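Local coordinates for protein dihydropyrimidinase (PDB 3SFW) that catalyses the hydrolytic ring opening of dihydropyrimidines, probably at the two-zinc centre of a TIM-barrel domain of the amidohydrolase family, at residues K2-N7 / A40-A45; T9-S14 / S360-V365; T68-N73 / H316-F321; A233-V238 / W257-E262. All coordinates share one frame; numbering follows the deposited sequence.

Contact 1: residues K2-N7 / A40-A45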
loop_
_atom_site.group_PDB
_atom_site.type_symbol
_atom_site.label_atom_id
_atom_site.label_comp_id
_atom_site.label_asym_id
_atom_site.label_seq_id
_atom_site.Cartn_x
_atom_site.Cartn_y
_atom_site.Cartn_z
ATOM N N LYS A 2 3.527 5.164 -55.931
ATOM C CA LYS A 2 4.450 5.666 -54.932
ATOM C C LYS A 2 3.983 7.023 -54.464
ATOM O O LYS A 2 3.511 7.865 -55.258
ATOM C CB LYS A 2 5.870 5.757 -55.484
ATOM C CG LYS A 2 6.512 4.398 -55.738
ATOM C CD LYS A 2 7.685 4.528 -56.713
ATOM C CE LYS A 2 8.906 5.087 -56.034
ATOM N NZ LYS A 2 10.159 4.823 -56.825
ATOM N N LYS A 3 4.172 7.279 -53.178
ATOM C CA LYS A 3 3.842 8.571 -52.599
ATOM C C LYS A 3 5.006 9.036 -51.743
ATOM O O LYS A 3 5.549 8.252 -50.972
ATOM C CB LYS A 3 2.581 8.457 -51.724
ATOM C CG LYS A 3 1.288 8.106 -52.544
ATOM C CD LYS A 3 0.087 7.968 -51.600
ATOM C CE LYS A 3 -1.224 7.597 -52.376
ATOM N NZ LYS A 3 -1.198 6.251 -53.068
ATOM N N TRP A 4 5.383 10.296 -51.899
ATOM C CA TRP A 4 6.546 10.869 -51.234
ATOM C C TRP A 4 6.047 12.009 -50.364
ATOM O O TRP A 4 5.660 13.078 -50.870
ATOM C CB TRP A 4 7.501 11.415 -52.309
ATOM C CG TRP A 4 8.873 11.836 -51.860
ATOM C CD1 TRP A 4 9.494 11.568 -50.667
ATOM C CD2 TRP A 4 9.813 12.569 -52.649
ATOM N NE1 TRP A 4 10.762 12.140 -50.660
ATOM C CE2 TRP A 4 10.973 12.759 -51.864
ATOM C CE3 TRP A 4 9.793 13.070 -53.964
ATOM C CZ2 TRP A 4 12.118 13.424 -52.361
ATOM C CZ3 TRP A 4 10.905 13.761 -54.437
ATOM C CH2 TRP A 4 12.054 13.928 -53.640
ATOM N N ILE A 5 5.914 11.740 -49.058
ATOM C CA ILE A 5 5.407 12.723 -48.137
ATOM C C ILE A 5 6.569 13.570 -47.631
ATOM O O ILE A 5 7.469 13.057 -46.893
ATOM C CB ILE A 5 4.682 12.075 -46.928
ATOM C CG1 ILE A 5 3.671 11.002 -47.377
ATOM C CG2 ILE A 5 4.051 13.116 -46.050
ATOM C CD1 ILE A 5 3.027 10.207 -46.163
ATOM N N ARG A 6 6.559 14.845 -48.002
ATOM C CA ARG A 6 7.741 15.730 -47.783
ATOM C C ARG A 6 7.524 16.863 -46.790
ATOM O O ARG A 6 6.421 17.416 -46.668
ATOM C CB ARG A 6 8.189 16.353 -49.117
ATOM C CG ARG A 6 8.469 15.326 -50.220
ATOM C CD ARG A 6 9.272 15.983 -51.325
ATOM N NE ARG A 6 10.610 16.303 -50.830
ATOM C CZ ARG A 6 11.548 16.911 -51.553
ATOM N NH1 ARG A 6 11.281 17.293 -52.794
ATOM N NH2 ARG A 6 12.748 17.142 -51.025
ATOM N N ASN A 7 8.584 17.192 -46.055
ATOM C CA ASN A 7 8.614 18.417 -45.265
ATOM C C ASN A 7 7.842 18.351 -43.955
ATOM O O ASN A 7 7.587 19.394 -43.358
ATOM C CB ASN A 7 8.077 19.616 -46.075
ATOM C CG ASN A 7 8.754 19.767 -47.417
ATOM O OD1 ASN A 7 9.974 19.597 -47.527
ATOM N ND2 ASN A 7 7.961 20.101 -48.471
ATOM N N ALA A 40 7.093 9.561 -57.947
ATOM C CA ALA A 40 6.189 9.466 -56.802
ATOM C C ALA A 40 5.304 10.680 -56.750
ATOM O O ALA A 40 5.724 11.770 -57.133
ATOM C CB ALA A 40 6.964 9.310 -55.494
ATOM N N GLU A 41 4.072 10.498 -56.294
ATOM C CA GLU A 41 3.191 11.646 -56.010
ATOM C C GLU A 41 3.711 12.404 -54.778
ATOM O O GLU A 41 3.851 11.803 -53.701
ATOM C CB GLU A 41 1.763 11.180 -55.746
ATOM C CG GLU A 41 0.801 12.367 -55.431
ATOM C CD GLU A 41 -0.612 11.947 -55.044
ATOM O OE1 GLU A 41 -0.864 10.751 -54.733
ATOM O OE2 GLU A 41 -1.465 12.851 -54.973
ATOM N N VAL A 42 4.005 13.697 -54.935
ATOM C CA VAL A 42 4.512 14.492 -53.811
ATOM C C VAL A 42 3.345 14.967 -52.944
ATOM O O VAL A 42 2.395 15.566 -53.443
ATOM C CB VAL A 42 5.413 15.688 -54.260
ATOM C CG1 VAL A 42 5.721 16.616 -53.094
ATOM C CG2 VAL A 42 6.728 15.184 -54.882
ATOM N N ILE A 43 3.393 14.632 -51.651
ATOM C CA ILE A 43 2.409 15.105 -50.676
ATOM C C ILE A 43 3.119 16.088 -49.758
ATOM O O ILE A 43 4.106 15.736 -49.070
ATOM C CB ILE A 43 1.881 13.924 -49.782
ATOM C CG1 ILE A 43 1.419 12.715 -50.613
ATOM C CG2 ILE A 43 0.779 14.389 -48.836
ATOM C CD1 ILE A 43 0.550 13.041 -51.756
ATOM N N ASP A 44 2.635 17.315 -49.741
ATOM C CA ASP A 44 3.257 18.360 -48.936
ATOM C C ASP A 44 2.767 18.346 -47.469
ATOM O O ASP A 44 1.603 18.644 -47.192
ATOM C CB ASP A 44 2.976 19.716 -49.603
ATOM C CG ASP A 44 3.630 20.876 -48.887
ATOM O OD1 ASP A 44 4.331 20.667 -47.883
ATOM O OD2 ASP A 44 3.444 22.024 -49.333
ATOM N N ALA A 45 3.658 17.974 -46.537
ATOM C CA ALA A 45 3.304 17.899 -45.107
ATOM C C ALA A 45 3.926 19.020 -44.279
ATOM O O ALA A 45 4.011 18.925 -43.059
ATOM C CB ALA A 45 3.689 16.515 -44.522
#
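Val42 lies beside Trp4 and Arg6, with one methyl for each. Its CG2 is 3.8 Å from Trp4 CE3, and its CG1 is 4.0 Å from Arg6 CD. The arginine leans onto the indole in turn. Its CD stands over the centre of one ring face, 3.6 Å above the plane, and Trp4 CZ2 covers a face of the guanidinium. Arg6 NE goes on to a salt bridge with Asp20. Ala40 CB fills the dip between Lys2 CB and Trp4 CB, at 3.7 Å and 3.9 Å.

The other face carries Lys3, Glu41, Ile5 and Ile43. Ile5 has CG2 anti to its backbone N, and this methyl reaches Ala45 CB at 3.7 Å. Lys3 and Glu41 run side by side, but their charged ends go to Gly434 O and Arg439. Phe436 packs on Lys3 and Ile43 from this side.

Five backbone hydrogen bonds join the strands, from Glu41 N to Lys2 O through to Ala45 N to Arg6 O. The result is a parallel pair at the margin of a mixed four-stranded sheet, in which strand 41-44 is outermost. It is probably part of the beta domain that flanks the barrel, as in related dihydropyrimidinases.

Contact 2: residues T9-S14 / S360-V365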
loop_
_atom_site.group_PDB
_atom_site.type_symbol
_atom_site.label_atom_id
_atom_site.label_comp_id
_atom_site.label_asym_id
_atom_site.label_seq_id
_atom_site.Cartn_x
_atom_site.Cartn_y
_atom_site.Cartn_z
ATOM N N THR A 9 7.105 16.484 -39.921
ATOM C CA THR A 9 7.816 15.990 -38.714
ATOM C C THR A 9 7.205 14.662 -38.269
ATOM O O THR A 9 6.022 14.600 -37.939
ATOM C CB THR A 9 7.709 16.995 -37.614
ATOM O OG1 THR A 9 8.217 18.242 -38.090
ATOM C CG2 THR A 9 8.525 16.560 -36.352
ATOM N N VAL A 10 7.987 13.591 -38.407
ATOM C CA VAL A 10 7.568 12.239 -37.968
ATOM C C VAL A 10 7.665 12.139 -36.440
ATOM O O VAL A 10 8.677 12.491 -35.863
ATOM C CB VAL A 10 8.483 11.164 -38.603
ATOM C CG1 VAL A 10 8.073 9.682 -38.137
ATOM C CG2 VAL A 10 8.419 11.305 -40.148
ATOM N N VAL A 11 6.597 11.665 -35.799
ATOM C CA VAL A 11 6.624 11.435 -34.354
ATOM C C VAL A 11 6.111 10.042 -34.168
ATOM O O VAL A 11 5.042 9.691 -34.683
ATOM C CB VAL A 11 5.645 12.369 -33.594
ATOM C CG1 VAL A 11 5.710 12.064 -32.066
ATOM C CG2 VAL A 11 5.964 13.818 -33.884
ATOM N N THR A 12 6.889 9.203 -33.500
ATOM C CA THR A 12 6.416 7.855 -33.193
ATOM C C THR A 12 6.513 7.680 -31.675
ATOM O O THR A 12 6.629 8.669 -30.932
ATOM C CB THR A 12 7.255 6.778 -33.877
ATOM O OG1 THR A 12 8.576 6.802 -33.317
ATOM C CG2 THR A 12 7.327 6.980 -35.445
ATOM N N ALA A 13 6.400 6.443 -31.199
ATOM C CA ALA A 13 6.415 6.250 -29.747
ATOM C C ALA A 13 7.786 6.538 -29.175
ATOM O O ALA A 13 7.900 6.778 -27.965
ATOM C CB ALA A 13 5.932 4.849 -29.353
ATOM N N SER A 14 8.830 6.395 -30.002
ATOM C CA SER A 14 10.190 6.725 -29.561
ATOM C C SER A 14 10.733 8.020 -30.192
ATOM O O SER A 14 11.238 8.925 -29.497
ATOM C CB SER A 14 11.133 5.546 -29.794
ATOM O OG SER A 14 10.954 4.948 -31.104
ATOM N N SER A 360 3.668 13.106 -22.825
ATOM C CA SER A 360 4.496 13.649 -23.916
ATOM C C SER A 360 3.900 13.339 -25.299
ATOM O O SER A 360 3.032 12.477 -25.428
ATOM C CB SER A 360 5.927 13.131 -23.859
ATOM O OG SER A 360 5.991 11.765 -24.179
ATOM N N LEU A 361 4.384 14.025 -26.335
ATOM C CA LEU A 361 3.898 13.745 -27.685
ATOM C C LEU A 361 4.268 12.299 -28.062
ATOM O O LEU A 361 3.483 11.604 -28.706
ATOM C CB LEU A 361 4.510 14.732 -28.695
ATOM C CG LEU A 361 4.061 14.556 -30.141
ATOM C CD1 LEU A 361 2.550 14.572 -30.243
ATOM C CD2 LEU A 361 4.643 15.667 -30.992
ATOM N N ASN A 362 5.454 11.806 -27.628
ATOM C CA ASN A 362 5.799 10.409 -27.944
ATOM C C ASN A 362 4.891 9.441 -27.184
ATOM O O ASN A 362 4.418 8.436 -27.759
ATOM C CB ASN A 362 7.274 10.078 -27.609
ATOM C CG ASN A 362 8.258 10.845 -28.470
ATOM O OD1 ASN A 362 8.303 10.698 -29.731
ATOM N ND2 ASN A 362 9.011 11.719 -27.826
ATOM N N GLN A 363 4.605 9.747 -25.920
ATOM C CA GLN A 363 3.655 8.918 -25.170
ATOM C C GLN A 363 2.275 8.870 -25.824
ATOM O O GLN A 363 1.649 7.815 -25.825
ATOM C CB GLN A 363 3.514 9.350 -23.715
ATOM C CG GLN A 363 4.799 9.079 -22.888
ATOM C CD GLN A 363 4.602 9.512 -21.431
ATOM O OE1 GLN A 363 4.052 10.590 -21.171
ATOM N NE2 GLN A 363 4.968 8.634 -20.485
ATOM N N PHE A 364 1.801 10.007 -26.338
ATOM C CA PHE A 364 0.504 10.105 -27.057
ATOM C C PHE A 364 0.486 9.073 -28.191
ATOM O O PHE A 364 -0.463 8.327 -28.329
ATOM C CB PHE A 364 0.311 11.552 -27.585
ATOM C CG PHE A 364 -0.722 11.675 -28.679
ATOM C CD1 PHE A 364 -2.066 11.738 -28.361
ATOM C CD2 PHE A 364 -0.337 11.749 -30.012
ATOM C CE1 PHE A 364 -3.049 11.874 -29.365
ATOM C CE2 PHE A 364 -1.295 11.962 -31.026
ATOM C CZ PHE A 364 -2.672 11.972 -30.689
ATOM N N VAL A 365 1.570 8.966 -28.967
ATOM C CA VAL A 365 1.593 7.942 -30.005
ATOM C C VAL A 365 1.562 6.534 -29.413
ATOM O O VAL A 365 0.906 5.616 -29.959
ATOM C CB VAL A 365 2.816 8.111 -30.946
ATOM C CG1 VAL A 365 2.888 6.869 -31.921
ATOM C CG2 VAL A 365 2.682 9.464 -31.727
#
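Ala13 and Asn362 meet through their backbones in two CA-H...O contacts, with their CA atoms 4.6 Å apart. Ala13 CA approaches Asn362 O at 3.6 Å, almost straight at 165°, and Asn362 CA makes the other contact with Thr12 O. The Asn362 side chain follows the loop. Its CB is 3.4 Å from Ala13 O, and its amide end lies near the carbonyl oxygens of Thr12 and Ser14. A leucine in its place would probably take away the polar group beside Thr12 O and put a branched apolar end against the loop carbonyls.

The contact ties strand 9-11, which pairs with strand 49-59, to the first turn of helix 361-376. That turn starts with a capping box. Gln363 N donates to Ser360 OG at 3.0 Å, and Ser360 N donates to Gln363 OE1.

The apolar part centres on Val11, whose side chain crosses Leu361 at about a right angle. Val11 CG1 lies anti to the backbone N (chi1 179°) and meets Leu361 CG at 3.6 Å. Val11 CG2 touches Leu361 CD2 at 3.7 Å. Val365 covers the next peptide, with CG1 3.6 Å from Ala13 N. Its CG2 turns back to Val11 CG1 at 4.0 Å. Ser14 of a second subunit packs on Thr12 and Ala13, and Pro461 O of that subunit is hydrogen-bonded to Ser360 OG.

Contact 3: residues T68-N73 / H316-F321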
loop_
_atom_site.group_PDB
_atom_site.type_symbol
_atom_site.label_atom_id
_atom_site.label_comp_id
_atom_site.label_asym_id
_atom_site.label_seq_id
_atom_site.Cartn_x
_atom_site.Cartn_y
_atom_site.Cartn_z
ATOM N N THR A 68 -31.637 -2.431 -28.547
ATOM C CA THR A 68 -31.576 -1.769 -29.876
ATOM C C THR A 68 -30.242 -2.135 -30.526
ATOM O O THR A 68 -29.703 -3.213 -30.223
ATOM C CB THR A 68 -31.910 -0.235 -29.800
ATOM O OG1 THR A 68 -31.882 0.357 -31.110
ATOM C CG2 THR A 68 -30.986 0.515 -28.810
ATOM N N VAL A 69 -29.777 -1.348 -31.485
ATOM C CA VAL A 69 -28.492 -1.661 -32.178
ATOM C C VAL A 69 -27.685 -0.380 -32.241
ATOM O O VAL A 69 -28.247 0.664 -32.518
ATOM C CB VAL A 69 -28.726 -2.196 -33.587
ATOM C CG1 VAL A 69 -27.394 -2.442 -34.340
ATOM C CG2 VAL A 69 -29.530 -3.490 -33.512
ATOM N N THR A 70 -26.356 -0.438 -32.033
ATOM C CA THR A 70 -25.597 0.824 -32.051
ATOM C C THR A 70 -25.722 1.504 -33.401
ATOM O O THR A 70 -25.827 0.840 -34.470
ATOM C CB THR A 70 -24.102 0.667 -31.635
ATOM O OG1 THR A 70 -23.440 -0.278 -32.517
ATOM C CG2 THR A 70 -23.997 0.197 -30.249
ATOM N N SER A 71 -25.646 2.840 -33.395
ATOM C CA SER A 71 -26.101 3.570 -34.547
ATOM C C SER A 71 -25.058 3.719 -35.628
ATOM O O SER A 71 -25.400 4.075 -36.725
ATOM C CB SER A 71 -26.650 4.956 -34.166
ATOM O OG SER A 71 -25.617 5.765 -33.675
ATOM N N ASP A 72 -23.771 3.476 -35.323
ATOM C CA ASP A 72 -22.780 3.358 -36.399
ATOM C C ASP A 72 -22.641 1.905 -36.780
ATOM O O ASP A 72 -22.512 1.059 -35.901
ATOM C CB ASP A 72 -21.387 3.844 -35.927
ATOM C CG ASP A 72 -21.187 5.348 -36.120
ATOM O OD1 ASP A 72 -21.573 5.903 -37.171
ATOM O OD2 ASP A 72 -20.550 5.945 -35.233
ATOM N N ASN A 73 -22.622 1.622 -38.082
ATOM C CA ASN A 73 -22.254 0.286 -38.543
ATOM C C ASN A 73 -20.792 0.288 -38.966
ATOM O O ASN A 73 -20.046 1.213 -38.616
ATOM C CB ASN A 73 -23.190 -0.178 -39.682
ATOM C CG ASN A 73 -23.144 0.728 -40.929
ATOM O OD1 ASN A 73 -23.991 0.596 -41.855
ATOM N ND2 ASN A 73 -22.213 1.621 -40.982
ATOM N N HIS A 316 -16.440 3.049 -28.219
ATOM C CA HIS A 316 -17.461 3.658 -29.102
ATOM C C HIS A 316 -18.677 2.722 -29.145
ATOM O O HIS A 316 -18.576 1.583 -29.604
ATOM C CB HIS A 316 -16.908 3.798 -30.524
ATOM C CG HIS A 316 -17.836 4.527 -31.446
ATOM N ND1 HIS A 316 -18.212 5.838 -31.223
ATOM C CD2 HIS A 316 -18.437 4.143 -32.593
ATOM C CE1 HIS A 316 -19.029 6.226 -32.188
ATOM N NE2 HIS A 316 -19.192 5.208 -33.027
ATOM N N CYS A 317 -19.834 3.219 -28.703
ATOM C CA CYS A 317 -20.993 2.338 -28.557
ATOM C C CYS A 317 -22.224 3.302 -28.686
ATOM O O CYS A 317 -22.947 3.525 -27.716
ATOM C CB CYS A 317 -20.913 1.642 -27.182
ATOM S SG CYS A 317 -22.130 0.267 -26.981
ATOM N N PRO A 318 -22.405 3.895 -29.879
ATOM C CA PRO A 318 -23.291 5.067 -30.001
ATOM C C PRO A 318 -24.785 4.702 -30.100
ATOM O O PRO A 318 -25.162 3.721 -30.772
ATOM C CB PRO A 318 -22.804 5.731 -31.295
ATOM C CG PRO A 318 -22.381 4.514 -32.142
ATOM C CD PRO A 318 -21.638 3.662 -31.118
ATOM N N PHE A 319 -25.617 5.509 -29.446
ATOM C CA PHE A 319 -27.073 5.436 -29.632
ATOM C C PHE A 319 -27.565 6.864 -29.742
ATOM O O PHE A 319 -27.164 7.731 -28.942
ATOM C CB PHE A 319 -27.709 4.790 -28.404
ATOM C CG PHE A 319 -27.252 3.377 -28.151
ATOM C CD1 PHE A 319 -27.807 2.315 -28.874
ATOM C CD2 PHE A 319 -26.253 3.105 -27.202
ATOM C CE1 PHE A 319 -27.354 0.995 -28.680
ATOM C CE2 PHE A 319 -25.812 1.762 -26.961
ATOM C CZ PHE A 319 -26.406 0.705 -27.673
ATOM N N ASN A 320 -28.442 7.121 -30.703
ATOM C CA ASN A 320 -29.059 8.430 -30.792
ATOM C C ASN A 320 -29.771 8.816 -29.495
ATOM O O ASN A 320 -30.397 7.997 -28.823
ATOM C CB ASN A 320 -30.069 8.455 -31.947
ATOM C CG ASN A 320 -29.408 8.353 -33.270
ATOM O OD1 ASN A 320 -28.738 9.282 -33.701
ATOM N ND2 ASN A 320 -29.535 7.184 -33.918
ATOM N N PHE A 321 -29.731 10.103 -29.198
ATOM C CA PHE A 321 -30.479 10.650 -28.087
ATOM C C PHE A 321 -31.975 10.491 -28.363
ATOM O O PHE A 321 -32.717 9.991 -27.513
ATOM C CB PHE A 321 -30.171 12.130 -27.958
ATOM C CG PHE A 321 -30.843 12.772 -26.756
ATOM C CD1 PHE A 321 -30.731 12.209 -25.501
ATOM C CD2 PHE A 321 -31.600 13.928 -26.904
ATOM C CE1 PHE A 321 -31.325 12.803 -24.386
ATOM C CE2 PHE A 321 -32.178 14.536 -25.788
ATOM C CZ PHE A 321 -32.042 13.971 -24.540
#
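Asp72 and His316 make the one side-chain hydrogen bond between the two segments. His316 NE2 donates to Asp72 OD2 at 2.7 Å, with an angle of 155° at the hydrogen. The oxygen lies in the imidazole plane and is met on its anti lone pair. The carboxylate is turned 31° against the ring. Its other oxygen, OD1, is bonded to Thr76 OG1 and to Asn412 N, while His316 ND1 is bonded to Ile341 N. Both groups are therefore gripped at each end, and little rotation is left to them.

A second bond is made by the backbone. Ser71 N donates to Pro318 O at 2.8 Å, from above the carbonyl plane. Thr70 CA adds a CA-H...O contact to the same oxygen at 3.2 Å.

The remaining contacts are van der Waals. Pro318 CD stands 3.4 Å above one face of the His316 ring, towards its rim, and Pro318 CG touches Asp72 N at 3.6 Å. The Phe319 ring receives two threonine methyls, Thr68 CG2 at 3.7 Å from CD1 and Thr70 CG2 at 3.6 Å from CZ. Thr70 has chi1 at 58°, which sets OG1 between the backbone N and the carbonyl carbon. OG1 is bonded to His60 O and Met63 N, and the methyl is left to Phe319 and to Cys317 SG.

His316 follows the zinc ligand Asp315. The two segments lie beside the two-zinc site of an amidohydrolase barrel, with Thr70 OG1 bonded to the backbone of the ligand His60, consistent with a second-shell position.

Contact 4: residues A233-V238 / W257-E262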
loop_
_atom_site.group_PDB
_atom_site.type_symbol
_atom_site.label_atom_id
_atom_site.label_comp_id
_atom_site.label_asym_id
_atom_site.label_seq_id
_atom_site.Cartn_x
_atom_site.Cartn_y
_atom_site.Cartn_z
ATOM N N ALA A 233 -1.402 -15.749 -15.940
ATOM C CA ALA A 233 -1.874 -15.413 -17.294
ATOM C C ALA A 233 -1.608 -13.929 -17.581
ATOM O O ALA A 233 -0.751 -13.301 -16.934
ATOM C CB ALA A 233 -3.366 -15.741 -17.404
ATOM N N GLN A 234 -2.267 -13.376 -18.601
ATOM C CA GLN A 234 -2.076 -11.938 -18.883
ATOM C C GLN A 234 -3.441 -11.272 -19.038
ATOM O O GLN A 234 -4.344 -11.848 -19.639
ATOM C CB GLN A 234 -1.223 -11.712 -20.141
ATOM C CG GLN A 234 -1.621 -12.618 -21.368
ATOM C CD GLN A 234 -0.756 -13.906 -21.433
ATOM O OE1 GLN A 234 0.297 -14.005 -20.799
ATOM N NE2 GLN A 234 -1.236 -14.912 -22.164
ATOM N N LEU A 235 -3.604 -10.081 -18.438
ATOM C CA LEU A 235 -4.920 -9.476 -18.264
ATOM C C LEU A 235 -4.870 -8.074 -18.816
ATOM O O LEU A 235 -3.875 -7.367 -18.624
ATOM C CB LEU A 235 -5.267 -9.377 -16.752
ATOM C CG LEU A 235 -6.642 -8.722 -16.447
ATOM C CD1 LEU A 235 -7.777 -9.760 -16.815
ATOM C CD2 LEU A 235 -6.722 -8.432 -14.944
ATOM N N TYR A 236 -5.942 -7.670 -19.488
ATOM C CA TYR A 236 -6.090 -6.299 -19.965
ATOM C C TYR A 236 -7.425 -5.754 -19.460
ATOM O O TYR A 236 -8.459 -6.265 -19.772
ATOM C CB TYR A 236 -6.023 -6.300 -21.491
ATOM C CG TYR A 236 -6.188 -4.952 -22.163
ATOM C CD1 TYR A 236 -7.464 -4.398 -22.357
ATOM C CD2 TYR A 236 -5.089 -4.335 -22.790
ATOM C CE1 TYR A 236 -7.638 -3.212 -23.112
ATOM C CE2 TYR A 236 -5.227 -3.144 -23.506
ATOM C CZ TYR A 236 -6.492 -2.583 -23.654
ATOM O OH TYR A 236 -6.659 -1.506 -24.503
ATOM N N VAL A 237 -7.364 -4.780 -18.575
ATOM C CA VAL A 237 -8.562 -4.224 -17.978
ATOM C C VAL A 237 -9.059 -3.093 -18.870
ATOM O O VAL A 237 -8.384 -2.057 -19.006
ATOM C CB VAL A 237 -8.286 -3.661 -16.554
ATOM C CG1 VAL A 237 -9.648 -3.212 -15.898
ATOM C CG2 VAL A 237 -7.559 -4.721 -15.669
ATOM N N VAL A 238 -10.258 -3.238 -19.459
ATOM C CA VAL A 238 -10.725 -2.204 -20.406
ATOM C C VAL A 238 -11.360 -1.065 -19.577
ATOM O O VAL A 238 -11.679 -1.254 -18.402
ATOM C CB VAL A 238 -11.800 -2.720 -21.427
ATOM C CG1 VAL A 238 -11.275 -3.956 -22.206
ATOM C CG2 VAL A 238 -13.112 -3.101 -20.701
ATOM N N TRP A 257 3.248 -8.850 -12.124
ATOM C CA TRP A 257 2.217 -9.554 -12.862
ATOM C C TRP A 257 1.942 -8.896 -14.202
ATOM O O TRP A 257 2.202 -7.696 -14.402
ATOM C CB TRP A 257 0.948 -9.702 -12.054
ATOM C CG TRP A 257 1.211 -10.423 -10.743
ATOM C CD1 TRP A 257 2.277 -11.234 -10.452
ATOM C CD2 TRP A 257 0.406 -10.390 -9.580
ATOM N NE1 TRP A 257 2.158 -11.744 -9.179
ATOM C CE2 TRP A 257 0.998 -11.266 -8.632
ATOM C CE3 TRP A 257 -0.848 -9.838 -9.292
ATOM C CZ2 TRP A 257 0.427 -11.518 -7.389
ATOM C CZ3 TRP A 257 -1.425 -10.111 -8.067
ATOM C CH2 TRP A 257 -0.787 -10.938 -7.122
ATOM N N ASN A 258 1.462 -9.706 -15.150
ATOM C CA ASN A 258 1.254 -9.216 -16.526
ATOM C C ASN A 258 -0.166 -8.666 -16.685
ATOM O O ASN A 258 -1.075 -9.330 -17.195
ATOM C CB ASN A 258 1.602 -10.340 -17.510
ATOM C CG ASN A 258 3.083 -10.740 -17.378
ATOM O OD1 ASN A 258 3.938 -9.854 -17.252
ATOM N ND2 ASN A 258 3.337 -12.007 -17.120
ATOM N N VAL A 259 -0.352 -7.498 -16.064
ATOM C CA VAL A 259 -1.639 -6.833 -15.993
ATOM C C VAL A 259 -1.470 -5.485 -16.683
ATOM O O VAL A 259 -0.573 -4.691 -16.324
ATOM C CB VAL A 259 -2.069 -6.612 -14.524
ATOM C CG1 VAL A 259 -3.365 -5.712 -14.452
ATOM C CG2 VAL A 259 -2.283 -8.002 -13.835
ATOM N N TYR A 260 -2.348 -5.232 -17.663
ATOM C CA TYR A 260 -2.330 -3.990 -18.457
ATOM C C TYR A 260 -3.659 -3.303 -18.308
ATOM O O TYR A 260 -4.644 -3.943 -17.977
ATOM C CB TYR A 260 -2.154 -4.331 -19.967
ATOM C CG TYR A 260 -0.931 -5.195 -20.158
ATOM C CD1 TYR A 260 -1.051 -6.582 -20.246
ATOM C CD2 TYR A 260 0.345 -4.654 -20.064
ATOM C CE1 TYR A 260 0.062 -7.410 -20.304
ATOM C CE2 TYR A 260 1.469 -5.478 -20.178
ATOM C CZ TYR A 260 1.300 -6.863 -20.305
ATOM O OH TYR A 260 2.391 -7.700 -20.416
ATOM N N GLY A 261 -3.672 -1.976 -18.521
ATOM C CA GLY A 261 -4.918 -1.199 -18.402
ATOM C C GLY A 261 -5.112 -0.183 -19.513
ATOM O O GLY A 261 -4.152 0.425 -20.017
ATOM N N GLU A 262 -6.388 0.022 -19.847
ATOM C CA GLU A 262 -6.822 0.955 -20.865
ATOM C C GLU A 262 -7.649 2.035 -20.166
ATOM O O GLU A 262 -8.395 1.730 -19.231
ATOM C CB GLU A 262 -7.785 0.186 -21.770
ATOM C CG GLU A 262 -8.432 0.980 -22.900
ATOM C CD GLU A 262 -9.507 0.095 -23.560
ATOM O OE1 GLU A 262 -10.680 0.117 -23.079
ATOM O OE2 GLU A 262 -9.143 -0.673 -24.482
HETATM O O HOH W 1 0.560 -12.335 -14.668
HETATM O O HOH W 2 1.768 -14.174 -18.381
#
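Tyr236 points the edge of its ring at the Glu262 carboxylate. The two planes stand 79° apart, and the phenol OH donates to Glu262 OE2 at 2.6 Å. The oxygen is met on its anti side, 28° out of the carboxylate plane. Both side chains leave the backbone with CG anti to N, and Glu262 then runs out extended. Its CB passes 3.6 Å from Tyr236 CZ. The phenol OH is also bonded to Thr311 OG1.

Tyr260 crosses Tyr236 at about a right angle, with Tyr260 CB 4.1 Å from Tyr236 CD2. Its own ring brings CD1 to 3.3 Å from Leu235 O. On the other face Leu235 CD2 meets Val259 CG1 at 4.3 Å, and Val237 and Val259 pack on helix 243-254. This helix links the two strands in a beta-alpha-beta unit of the barrel. Backbone bonds alternate between the parallel strands from Leu235 N to Glu262 N. At the start of the pair a water takes over, accepting from Asn258 N and donating to Ala233 O at 2.8 Å. Asn258 OD1 is bonded to Lys305 of a second subunit.

Glu262 OE1 lies 3.5 Å from Val238 CB and is hydrogen-bonded to His58 ND1 and His239 N. With an alanine in place of Glu262, Tyr236 OH and His58 ND1 would probably lose their shared carboxylate, and the imidazole would be held less firmly. His58 and His239 are zinc ligands. Glu262 is thus a second-shell residue that helps to fix the rotation of His58, together with the metal, and may polarise it towards that metal.

Contacts 3 and 4 flank the two-zinc site, on opposite sides of the chain's centre. Their nearest atoms are about 8 Å apart. The side chain of Val238 in contact 4 is about 4 Å from a zinc ion, and that of Cys317 in contact 3 is about 6 Å from one. Both are nested in the long loop closed by contact 2, which sets strand 9-11 against helix 361-376. Contacts 2 and 4 both reach the second subunit, with centres 23 Å apart. Contact 1 is farther out. Its nearest atoms are about 24 Å from contact 3 and 26 Å from contact 4. Strand 2-6 leads directly into strand 9-11, so contacts 1 and 2 adjoin in sequence.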